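Local coordinates for protein transcription factor cep-1 (Caenorhabditis elegans, PDB 1T4W) that activates transcription by binding the same DNA consensus sequence as p53, regulates germline apoptosis after DNA damage and supports proper meiotic chromosome segregation, at residues D18-I23 and R183-F188; P40-W45 and Q130-I135; L58-V63 and F120-Y125. One frame throughout, in Å; residues are numbered along the deposited sequence.

Following the chain from the N terminus, residues 18-23 come first, on an outermost strand of the larger sheet. Their partner, residues 183-188, lies near the C terminus, so interaction 1 closes the widest loop. Interaction 2 is nested inside it: strand 39-46 pairs with strand 130-137 in the four-stranded sheet. Interaction 3 is nested again inside that loop and pairs strand 57-65 with strand 119-123 of the larger sheet. No loops cross. Interactions 2 and 3 meet between the two sheets, where Phe133 CZ lies 3.6 Å from Ile60 CD1. Interaction 1 packs the C-terminal helix against strand 19-23 and touches interaction 2 through Met19 and Pro40.

Interaction 1 of 3, residues D18-I23 and R183-F188; sequences DMAFAI and RDWKNF
Ala20 and Ala22 of strand 19-23 meet Trp185 and Phe188 of the C-terminal helix 181-194. This is strand-on-helix packing at the margin of the p53-like DNA-binding domain. The helix segment runs at 18° to the strand segment, with the axes 8.5 Å apart. Ala20 CB sits over one face of the indole. It is 4.1 Å from the centroid of the five-membered ring, a CH-pi contact. Ala22 CB comes instead to the edge of the same ring, 3.8 Å from Trp185 CD1. The indole gets there because Trp185 CG is anti to the backbone N (chi1 163°). With an alanine in place of Trp185, Ala20 CB would probably lose the ring face above it and Ala22 CB the ring edge, opening a gap that the Phe188 contact with Ala22 only partly bridges. Further out, Arg182 makes a cation-pi contact with Trp185, and the ring of Phe188 meets those of Tyr30 and Trp32. Strand 29-33 bonds to the backbone of Ala20 and Ala22, at Trp32 and Tyr30; as alternate residues of the strand, both turn their methyls to the helix. The edge of the Phe188 ring receives a backbone oxygen in its plane, with Phe188 CE2 3.7 Å from Ile23 O.

Interaction 2 of 3, residues P40-W45 and Q130-I135; sequences PIQVKW and QANFDI
Residues 40-45 and 130-135 run antiparallel, their axes 4.6 Å apart at closest, and pair through four backbone hydrogen bonds at Ile41-Phe133 and Val43-Ala131. They are the two central strands of the four-stranded sheet in the p53-like beta-sandwich. The straightest bond is Val43 N to Ala131 O, 2.7 Å long with an angle of 178° at the hydrogen. Ile41, Val43, Ala131 and Phe133 point to one face, toward strand 57-65 of the other sheet. There Ile41 CB lies over a face of the Phe133 ring, offset toward its rim, while Val43 CG2 approaches Phe133 CE2 at 4.0 Å. Phe133 CG stands between its own backbone N and carbonyl carbon (chi1 56°), which turns the ring back across the neighbouring strand. Ile41 CG1 also packs on Ile135 CG2 at 3.7 Å. At the other end, one face of the Trp45 indole lies against Gln130 N. Pro40, Gln42, Lys44, Gln130, Asn132 and Asp134 fill the opposite face. The Lys44 chain runs extended beside Gln130, with CE 3.1 Å from Gln130 OE1. Asp134 OD1 lies beside Pro40 CA, while its OD2 takes a hydrogen bond from Asn105. Gln130 NE2 gives a nearly straight 3.0 Å bond to a lone pair of Asn132 OD1, in the planes of both amides.

Interaction 3 of 3, residues L58-V63 and F120-Y125; sequences LRIRFV and FTLIMY
Leu58 and Leu122 lie side by side on neighbouring antiparallel strands, with Leu58 CD2 3.7 Å from Leu122 CD1. They belong to the larger sheet of the p53-like beta-sandwich. Four backbone hydrogen bonds join Leu58 to Leu122 and Ile60 to Phe120; the shortest, Leu122 N to Leu58 O, is 2.7 Å. The two leucines reach each other with different first torsions. Leu58 CG is anti to its backbone N (chi1 -173°), whereas Leu122 CG is anti to its carbonyl carbon (chi1 -57°). Ile60 crosses to the same leucine, its CD1 4.0 Å from Leu122 CG. Beyond the end of strand 119-123, Met124 bends at its last torsion and brings CE to 4.0 Å from Leu58 CB. At the other end, Ile60 and Phe120 meet near their CB atoms, and the Phe120 ring then leads away. That ring makes an edge-to-face contact with Phe101 and also meets Tyr112. Ala131 and Phe133 of strand 130-137 pack on this face from the other sheet. The reverse face is more polar. Arg59 CG passes 3.5 Å from Thr121 OG1, and the two side chains start out alongside each other. The arginine chain then bends at chi3 (-66°) and turns its guanidinium away from the threonine, so that NE forms a salt bridge with Asp160. The chemistry thus divides by face: branched and aromatic carbons join the two sheets within the sandwich, while the charge of Arg59 is met on the other side by an acid of strand 152-160.

Interaction 1 of 3, residues D18-I23 and R183-F188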
loop_
_atom_site.group_PDB
_atom_site.type_symbol
_atom_site.label_atom_id
_atom_site.label_comp_id
_atom_site.label_asym_id
_atom_site.label_seq_id
_atom_site.Cartn_x
_atom_site.Cartn_y
_atom_site.Cartn_z
ATOM N N ASP A 18 -16.004 0.331 -7.087
ATOM C CA ASP A 18 -14.982 -0.640 -6.701
ATOM C C ASP A 18 -13.966 -0.272 -5.646
ATOM O O ASP A 18 -13.214 -1.146 -5.201
ATOM C CB ASP A 18 -14.192 -1.072 -7.934
ATOM C CG ASP A 18 -15.070 -1.644 -9.003
ATOM O OD1 ASP A 18 -16.237 -1.964 -8.688
ATOM O OD2 ASP A 18 -14.581 -1.778 -10.142
ATOM N N MET A 19 -13.903 1.004 -5.284
ATOM C CA MET A 19 -12.933 1.461 -4.286
ATOM C C MET A 19 -13.312 2.827 -3.771
ATOM O O MET A 19 -14.043 3.561 -4.425
ATOM C CB MET A 19 -11.536 1.518 -4.901
ATOM C CG MET A 19 -11.501 2.313 -6.208
ATOM S SD MET A 19 -9.979 2.044 -7.145
ATOM C CE MET A 19 -10.257 0.338 -7.727
ATOM N N ALA A 20 -12.768 3.174 -2.611
ATOM C CA ALA A 20 -13.055 4.442 -1.961
ATOM C C ALA A 20 -11.912 4.747 -1.000
ATOM O O ALA A 20 -11.306 3.838 -0.422
ATOM C CB ALA A 20 -14.360 4.338 -1.195
ATOM N N PHE A 21 -11.643 6.031 -0.818
ATOM C CA PHE A 21 -10.555 6.490 0.035
ATOM C C PHE A 21 -11.067 7.553 0.979
ATOM O O PHE A 21 -11.965 8.313 0.632
ATOM C CB PHE A 21 -9.435 7.057 -0.851
ATOM C CG PHE A 21 -8.271 7.623 -0.086
ATOM C CD1 PHE A 21 -8.394 8.825 0.612
ATOM C CD2 PHE A 21 -7.060 6.940 -0.038
ATOM C CE1 PHE A 21 -7.325 9.334 1.349
ATOM C CE2 PHE A 21 -5.986 7.441 0.695
ATOM C CZ PHE A 21 -6.121 8.638 1.390
ATOM N N ALA A 22 -10.512 7.601 2.183
ATOM C CA ALA A 22 -10.923 8.624 3.130
ATOM C C ALA A 22 -9.800 8.864 4.126
ATOM O O ALA A 22 -8.831 8.094 4.203
ATOM C CB ALA A 22 -12.209 8.212 3.873
ATOM N N ILE A 23 -9.945 9.942 4.883
ATOM C CA ILE A 23 -8.981 10.324 5.894
ATOM C C ILE A 23 -9.760 10.284 7.175
ATOM O O ILE A 23 -10.954 10.572 7.165
ATOM C CB ILE A 23 -8.499 11.766 5.705
ATOM C CG1 ILE A 23 -7.901 11.954 4.310
ATOM C CG2 ILE A 23 -7.478 12.096 6.772
ATOM C CD1 ILE A 23 -6.614 11.212 4.071
ATOM N N ARG A 183 -20.042 0.720 1.149
ATOM C CA ARG A 183 -20.752 0.520 2.410
ATOM C C ARG A 183 -19.802 0.853 3.569
ATOM O O ARG A 183 -20.112 1.686 4.430
ATOM C CB ARG A 183 -21.216 -0.933 2.560
ATOM C CG ARG A 183 -21.658 -1.310 3.987
ATOM C CD ARG A 183 -21.933 -2.802 4.106
ATOM N NE ARG A 183 -22.932 -3.246 3.131
ATOM C CZ ARG A 183 -23.167 -4.524 2.832
ATOM N NH1 ARG A 183 -24.094 -4.848 1.943
ATOM N NH2 ARG A 183 -22.470 -5.486 3.417
ATOM N N ASP A 184 -18.630 0.224 3.566
ATOM C CA ASP A 184 -17.662 0.426 4.634
ATOM C C ASP A 184 -17.131 1.862 4.694
ATOM O O ASP A 184 -16.971 2.434 5.776
ATOM C CB ASP A 184 -16.523 -0.590 4.489
ATOM C CG ASP A 184 -17.005 -2.033 4.690
ATOM O OD1 ASP A 184 -17.672 -2.272 5.702
ATOM O OD2 ASP A 184 -16.722 -2.915 3.855
ATOM N N TRP A 185 -16.857 2.434 3.530
ATOM C CA TRP A 185 -16.396 3.818 3.442
ATOM C C TRP A 185 -17.455 4.754 4.041
ATOM O O TRP A 185 -17.131 5.670 4.814
ATOM C CB TRP A 185 -16.188 4.213 1.979
ATOM C CG TRP A 185 -16.119 5.719 1.733
ATOM C CD1 TRP A 185 -15.035 6.534 1.923
ATOM C CD2 TRP A 185 -17.153 6.554 1.179
ATOM N NE1 TRP A 185 -15.327 7.818 1.511
ATOM C CE2 TRP A 185 -16.618 7.857 1.052
ATOM C CE3 TRP A 185 -18.477 6.324 0.773
ATOM C CZ2 TRP A 185 -17.360 8.932 0.536
ATOM C CZ3 TRP A 185 -19.219 7.396 0.259
ATOM C CH2 TRP A 185 -18.657 8.682 0.146
ATOM N N LYS A 186 -18.718 4.540 3.678
ATOM C CA LYS A 186 -19.778 5.412 4.180
ATOM C C LYS A 186 -19.939 5.296 5.690
ATOM O O LYS A 186 -20.117 6.315 6.393
ATOM C CB LYS A 186 -21.101 5.116 3.468
ATOM C CG LYS A 186 -22.326 5.901 3.981
ATOM C CD LYS A 186 -22.134 7.431 3.967
ATOM C CE LYS A 186 -21.905 8.012 2.587
ATOM N NZ LYS A 186 -22.310 9.491 2.568
ATOM N N ASN A 187 -19.887 4.066 6.192
ATOM C CA ASN A 187 -19.997 3.852 7.630
ATOM C C ASN A 187 -18.834 4.569 8.306
ATOM O O ASN A 187 -19.002 5.223 9.333
ATOM C CB ASN A 187 -19.938 2.356 7.978
ATOM C CG ASN A 187 -21.239 1.640 7.669
ATOM O OD1 ASN A 187 -22.263 2.276 7.515
ATOM N ND2 ASN A 187 -21.203 0.310 7.610
ATOM N N PHE A 188 -17.643 4.427 7.738
ATOM C CA PHE A 188 -16.477 5.083 8.323
ATOM C C PHE A 188 -16.633 6.606 8.388
ATOM O O PHE A 188 -16.387 7.220 9.431
ATOM C CB PHE A 188 -15.214 4.743 7.523
ATOM C CG PHE A 188 -13.964 5.424 8.034
ATOM C CD1 PHE A 188 -13.192 4.836 9.025
ATOM C CD2 PHE A 188 -13.544 6.634 7.490
ATOM C CE1 PHE A 188 -12.008 5.441 9.458
ATOM C CE2 PHE A 188 -12.361 7.246 7.917
ATOM C CZ PHE A 188 -11.598 6.650 8.892
#

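Interaction 2 of 3, residues P40-W45 and Q130-I135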
loop_
_atom_site.group_PDB
_atom_site.type_symbol
_atom_site.label_atom_id
_atom_site.label_comp_id
_atom_site.label_asym_id
_atom_site.label_seq_id
_atom_site.Cartn_x
_atom_site.Cartn_y
_atom_site.Cartn_z
ATOM N N PRO A 40 -5.441 3.085 -8.486
ATOM C CA PRO A 40 -4.457 4.079 -8.939
ATOM C C PRO A 40 -3.765 4.792 -7.772
ATOM O O PRO A 40 -4.381 5.564 -7.044
ATOM C CB PRO A 40 -5.294 5.027 -9.804
ATOM C CG PRO A 40 -6.638 5.016 -9.098
ATOM C CD PRO A 40 -6.832 3.552 -8.701
ATOM N N ILE A 41 -2.484 4.506 -7.598
ATOM C CA ILE A 41 -1.694 5.096 -6.517
ATOM C C ILE A 41 -0.724 6.156 -7.050
ATOM O O ILE A 41 -0.192 6.048 -8.168
ATOM C CB ILE A 41 -0.810 4.033 -5.791
ATOM C CG1 ILE A 41 -1.673 2.898 -5.216
ATOM C CG2 ILE A 41 0.068 4.722 -4.697
ATOM C CD1 ILE A 41 -2.657 3.334 -4.105
ATOM N N GLN A 42 -0.513 7.188 -6.252
ATOM C CA GLN A 42 0.466 8.210 -6.610
ATOM C C GLN A 42 1.338 8.430 -5.385
ATOM O O GLN A 42 0.825 8.775 -4.326
ATOM C CB GLN A 42 -0.206 9.535 -6.961
ATOM C CG GLN A 42 -1.126 9.453 -8.164
ATOM C CD GLN A 42 -1.372 10.817 -8.773
ATOM O OE1 GLN A 42 -1.732 11.767 -8.072
ATOM N NE2 GLN A 42 -1.173 10.924 -10.085
ATOM N N VAL A 43 2.639 8.199 -5.516
ATOM C CA VAL A 43 3.557 8.434 -4.399
ATOM C C VAL A 43 4.341 9.716 -4.731
ATOM O O VAL A 43 4.921 9.824 -5.804
ATOM C CB VAL A 43 4.547 7.254 -4.205
ATOM C CG1 VAL A 43 5.543 7.579 -3.056
ATOM C CG2 VAL A 43 3.761 5.953 -3.882
ATOM N N LYS A 44 4.347 10.684 -3.820
ATOM C CA LYS A 44 5.048 11.935 -4.076
ATOM C C LYS A 44 6.009 12.248 -2.942
ATOM O O LYS A 44 5.795 11.831 -1.797
ATOM C CB LYS A 44 4.037 13.090 -4.223
ATOM C CG LYS A 44 3.130 12.992 -5.460
ATOM C CD LYS A 44 2.053 14.072 -5.410
ATOM C CE LYS A 44 1.218 14.128 -6.698
ATOM N NZ LYS A 44 0.218 15.253 -6.661
ATOM N N TRP A 45 7.079 12.969 -3.254
ATOM C CA TRP A 45 8.028 13.344 -2.219
ATOM C C TRP A 45 8.833 14.587 -2.574
ATOM O O TRP A 45 8.884 15.002 -3.728
ATOM C CB TRP A 45 8.998 12.185 -1.910
ATOM C CG TRP A 45 9.808 11.683 -3.087
ATOM C CD1 TRP A 45 11.033 12.141 -3.506
ATOM C CD2 TRP A 45 9.418 10.673 -4.030
ATOM N NE1 TRP A 45 11.425 11.484 -4.649
ATOM C CE2 TRP A 45 10.453 10.580 -4.996
ATOM C CE3 TRP A 45 8.292 9.842 -4.153
ATOM C CZ2 TRP A 45 10.399 9.686 -6.074
ATOM C CZ3 TRP A 45 8.230 8.951 -5.224
ATOM C CH2 TRP A 45 9.284 8.880 -6.176
ATOM N N GLN A 130 8.046 11.627 -8.084
ATOM C CA GLN A 130 6.719 11.024 -8.018
ATOM C C GLN A 130 6.749 9.648 -8.628
ATOM O O GLN A 130 7.591 9.338 -9.464
ATOM C CB GLN A 130 5.685 11.886 -8.770
ATOM C CG GLN A 130 4.217 11.433 -8.589
ATOM C CD GLN A 130 3.214 12.486 -9.059
ATOM O OE1 GLN A 130 3.434 13.670 -8.863
ATOM N NE2 GLN A 130 2.104 12.054 -9.659
ATOM N N ALA A 131 5.849 8.789 -8.180
ATOM C CA ALA A 131 5.779 7.477 -8.777
ATOM C C ALA A 131 4.306 7.162 -8.892
ATOM O O ALA A 131 3.569 7.252 -7.907
ATOM C CB ALA A 131 6.474 6.435 -7.908
ATOM N N ASN A 132 3.893 6.796 -10.096
ATOM C CA ASN A 132 2.516 6.423 -10.378
ATOM C C ASN A 132 2.442 4.965 -10.787
ATOM O O ASN A 132 3.331 4.446 -11.479
ATOM C CB ASN A 132 1.956 7.284 -11.510
ATOM C CG ASN A 132 1.940 8.751 -11.157
ATOM O OD1 ASN A 132 1.594 9.121 -10.040
ATOM N ND2 ASN A 132 2.304 9.597 -12.111
ATOM N N PHE A 133 1.390 4.294 -10.342
ATOM C CA PHE A 133 1.172 2.895 -10.702
ATOM C C PHE A 133 -0.146 2.428 -10.114
ATOM O O PHE A 133 -0.707 3.066 -9.213
ATOM C CB PHE A 133 2.313 2.001 -10.167
ATOM C CG PHE A 133 2.519 2.100 -8.669
ATOM C CD1 PHE A 133 1.792 1.292 -7.786
ATOM C CD2 PHE A 133 3.401 3.034 -8.140
ATOM C CE1 PHE A 133 1.938 1.418 -6.388
ATOM C CE2 PHE A 133 3.558 3.174 -6.739
ATOM C CZ PHE A 133 2.817 2.358 -5.862
ATOM N N ASP A 134 -0.651 1.325 -10.642
ATOM C CA ASP A 134 -1.850 0.752 -10.075
ATOM C C ASP A 134 -1.419 -0.404 -9.221
ATOM O O ASP A 134 -0.438 -1.077 -9.534
ATOM C CB ASP A 134 -2.777 0.191 -11.131
ATOM C CG ASP A 134 -3.394 1.260 -11.972
ATOM O OD1 ASP A 134 -3.771 2.302 -11.399
ATOM O OD2 ASP A 134 -3.502 1.044 -13.192
ATOM N N ILE A 135 -2.121 -0.613 -8.122
ATOM C CA ILE A 135 -1.857 -1.789 -7.318
ATOM C C ILE A 135 -3.145 -2.610 -7.397
ATOM O O ILE A 135 -4.246 -2.049 -7.477
ATOM C CB ILE A 135 -1.537 -1.443 -5.858
ATOM C CG1 ILE A 135 -1.286 -2.731 -5.075
ATOM C CG2 ILE A 135 -2.663 -0.631 -5.261
ATOM C CD1 ILE A 135 -0.576 -2.518 -3.735
#

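Interaction 3 of 3, residues L58-V63 and F120-Y125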
loop_
_atom_site.group_PDB
_atom_site.type_symbol
_atom_site.label_atom_id
_atom_site.label_comp_id
_atom_site.label_asym_id
_atom_site.label_seq_id
_atom_site.Cartn_x
_atom_site.Cartn_y
_atom_site.Cartn_z
ATOM N N LEU A 58 12.146 2.886 -4.902
ATOM C CA LEU A 58 10.982 2.906 -4.033
ATOM C C LEU A 58 10.528 1.470 -3.759
ATOM O O LEU A 58 10.272 0.706 -4.687
ATOM C CB LEU A 58 9.835 3.677 -4.681
ATOM C CG LEU A 58 8.616 3.884 -3.758
ATOM C CD1 LEU A 58 8.877 5.035 -2.778
ATOM C CD2 LEU A 58 7.405 4.198 -4.601
ATOM N N ARG A 59 10.447 1.103 -2.489
ATOM C CA ARG A 59 9.999 -0.233 -2.125
ATOM C C ARG A 59 8.532 -0.153 -1.715
ATOM O O ARG A 59 8.117 0.783 -1.024
ATOM C CB ARG A 59 10.849 -0.801 -0.978
ATOM C CG ARG A 59 12.206 -1.348 -1.422
ATOM C CD ARG A 59 13.043 -1.884 -0.226
ATOM N NE ARG A 59 13.448 -0.829 0.714
ATOM C CZ ARG A 59 12.976 -0.691 1.953
ATOM N NH1 ARG A 59 12.061 -1.532 2.421
ATOM N NH2 ARG A 59 13.450 0.261 2.750
ATOM N N ILE A 60 7.753 -1.138 -2.145
ATOM C CA ILE A 60 6.323 -1.196 -1.850
ATOM C C ILE A 60 6.020 -2.522 -1.140
ATOM O O ILE A 60 6.332 -3.589 -1.657
ATOM C CB ILE A 60 5.490 -1.140 -3.145
ATOM C CG1 ILE A 60 5.843 0.123 -3.938
ATOM C CG2 ILE A 60 3.992 -1.165 -2.798
ATOM C CD1 ILE A 60 5.482 0.030 -5.411
ATOM N N ARG A 61 5.414 -2.435 0.037
ATOM C CA ARG A 61 5.071 -3.607 0.831
ATOM C C ARG A 61 3.607 -3.579 1.246
ATOM O O ARG A 61 2.968 -2.524 1.288
ATOM C CB ARG A 61 5.918 -3.663 2.107
ATOM C CG ARG A 61 7.426 -3.937 1.911
ATOM C CD ARG A 61 8.036 -4.351 3.283
ATOM N NE ARG A 61 7.518 -5.653 3.694
ATOM C CZ ARG A 61 7.583 -6.151 4.922
ATOM N NH1 ARG A 61 7.077 -7.355 5.163
ATOM N NH2 ARG A 61 8.134 -5.448 5.911
ATOM N N PHE A 62 3.083 -4.755 1.561
ATOM C CA PHE A 62 1.715 -4.854 2.014
ATOM C C PHE A 62 1.781 -5.803 3.208
ATOM O O PHE A 62 1.949 -7.028 3.071
ATOM C CB PHE A 62 0.799 -5.358 0.897
ATOM C CG PHE A 62 -0.670 -5.263 1.239
ATOM C CD1 PHE A 62 -1.236 -4.026 1.582
ATOM C CD2 PHE A 62 -1.484 -6.404 1.224
ATOM C CE1 PHE A 62 -2.587 -3.913 1.907
ATOM C CE2 PHE A 62 -2.847 -6.317 1.547
ATOM C CZ PHE A 62 -3.407 -5.068 1.889
ATOM N N VAL A 63 1.660 -5.200 4.387
ATOM C CA VAL A 63 1.794 -5.909 5.654
ATOM C C VAL A 63 0.588 -5.816 6.586
ATOM O O VAL A 63 -0.361 -5.056 6.342
ATOM C CB VAL A 63 3.024 -5.357 6.428
ATOM C CG1 VAL A 63 4.222 -5.273 5.485
ATOM C CG2 VAL A 63 2.719 -3.962 7.025
ATOM N N PHE A 120 7.939 -4.902 -3.966
ATOM C CA PHE A 120 8.138 -4.509 -5.351
ATOM C C PHE A 120 9.039 -3.289 -5.234
ATOM O O PHE A 120 8.759 -2.370 -4.455
ATOM C CB PHE A 120 6.826 -4.128 -6.042
ATOM C CG PHE A 120 6.021 -5.320 -6.517
ATOM C CD1 PHE A 120 5.166 -5.999 -5.649
ATOM C CD2 PHE A 120 6.162 -5.789 -7.813
ATOM C CE1 PHE A 120 4.468 -7.144 -6.073
ATOM C CE2 PHE A 120 5.472 -6.933 -8.250
ATOM C CZ PHE A 120 4.625 -7.609 -7.371
ATOM N N THR A 121 10.145 -3.305 -5.965
ATOM C CA THR A 121 11.076 -2.187 -5.957
ATOM C C THR A 121 11.062 -1.448 -7.272
ATOM O O THR A 121 11.387 -2.007 -8.336
ATOM C CB THR A 121 12.520 -2.641 -5.673
ATOM O OG1 THR A 121 12.577 -3.261 -4.383
ATOM C CG2 THR A 121 13.476 -1.438 -5.680
ATOM N N LEU A 122 10.700 -0.178 -7.205
ATOM C CA LEU A 122 10.669 0.644 -8.398
ATOM C C LEU A 122 12.050 1.240 -8.590
ATOM O O LEU A 122 12.606 1.819 -7.655
ATOM C CB LEU A 122 9.674 1.797 -8.241
ATOM C CG LEU A 122 8.226 1.461 -7.919
ATOM C CD1 LEU A 122 7.383 2.739 -8.048
ATOM C CD2 LEU A 122 7.724 0.399 -8.851
ATOM N N ILE A 123 12.604 1.098 -9.791
ATOM C CA ILE A 123 13.916 1.672 -10.077
ATOM C C ILE A 123 13.666 3.006 -10.727
ATOM O O ILE A 123 13.036 3.088 -11.782
ATOM C CB ILE A 123 14.754 0.797 -11.038
ATOM C CG1 ILE A 123 15.211 -0.480 -10.329
ATOM C CG2 ILE A 123 15.973 1.563 -11.500
ATOM C CD1 ILE A 123 14.108 -1.500 -10.080
ATOM N N MET A 124 14.146 4.062 -10.089
ATOM C CA MET A 124 13.933 5.382 -10.632
ATOM C C MET A 124 15.192 6.074 -11.103
ATOM O O MET A 124 16.202 5.426 -11.359
ATOM C CB MET A 124 13.193 6.201 -9.606
ATOM C CG MET A 124 11.896 5.454 -9.273
ATOM S SD MET A 124 10.812 6.344 -8.222
ATOM C CE MET A 124 11.865 6.484 -6.773
ATOM N N TYR A 125 15.139 7.389 -11.222
ATOM C CA TYR A 125 16.293 8.120 -11.712
ATOM C C TYR A 125 16.446 9.391 -10.909
ATOM O O TYR A 125 15.477 9.878 -10.313
ATOM C CB TYR A 125 16.076 8.448 -13.188
ATOM C CG TYR A 125 14.725 9.077 -13.412
ATOM C CD1 TYR A 125 14.523 10.445 -13.206
ATOM C CD2 TYR A 125 13.625 8.297 -13.766
ATOM C CE1 TYR A 125 13.257 11.018 -13.346
ATOM C CE2 TYR A 125 12.353 8.859 -13.907
ATOM C CZ TYR A 125 12.178 10.215 -13.696
ATOM O OH TYR A 125 10.925 10.762 -13.829
#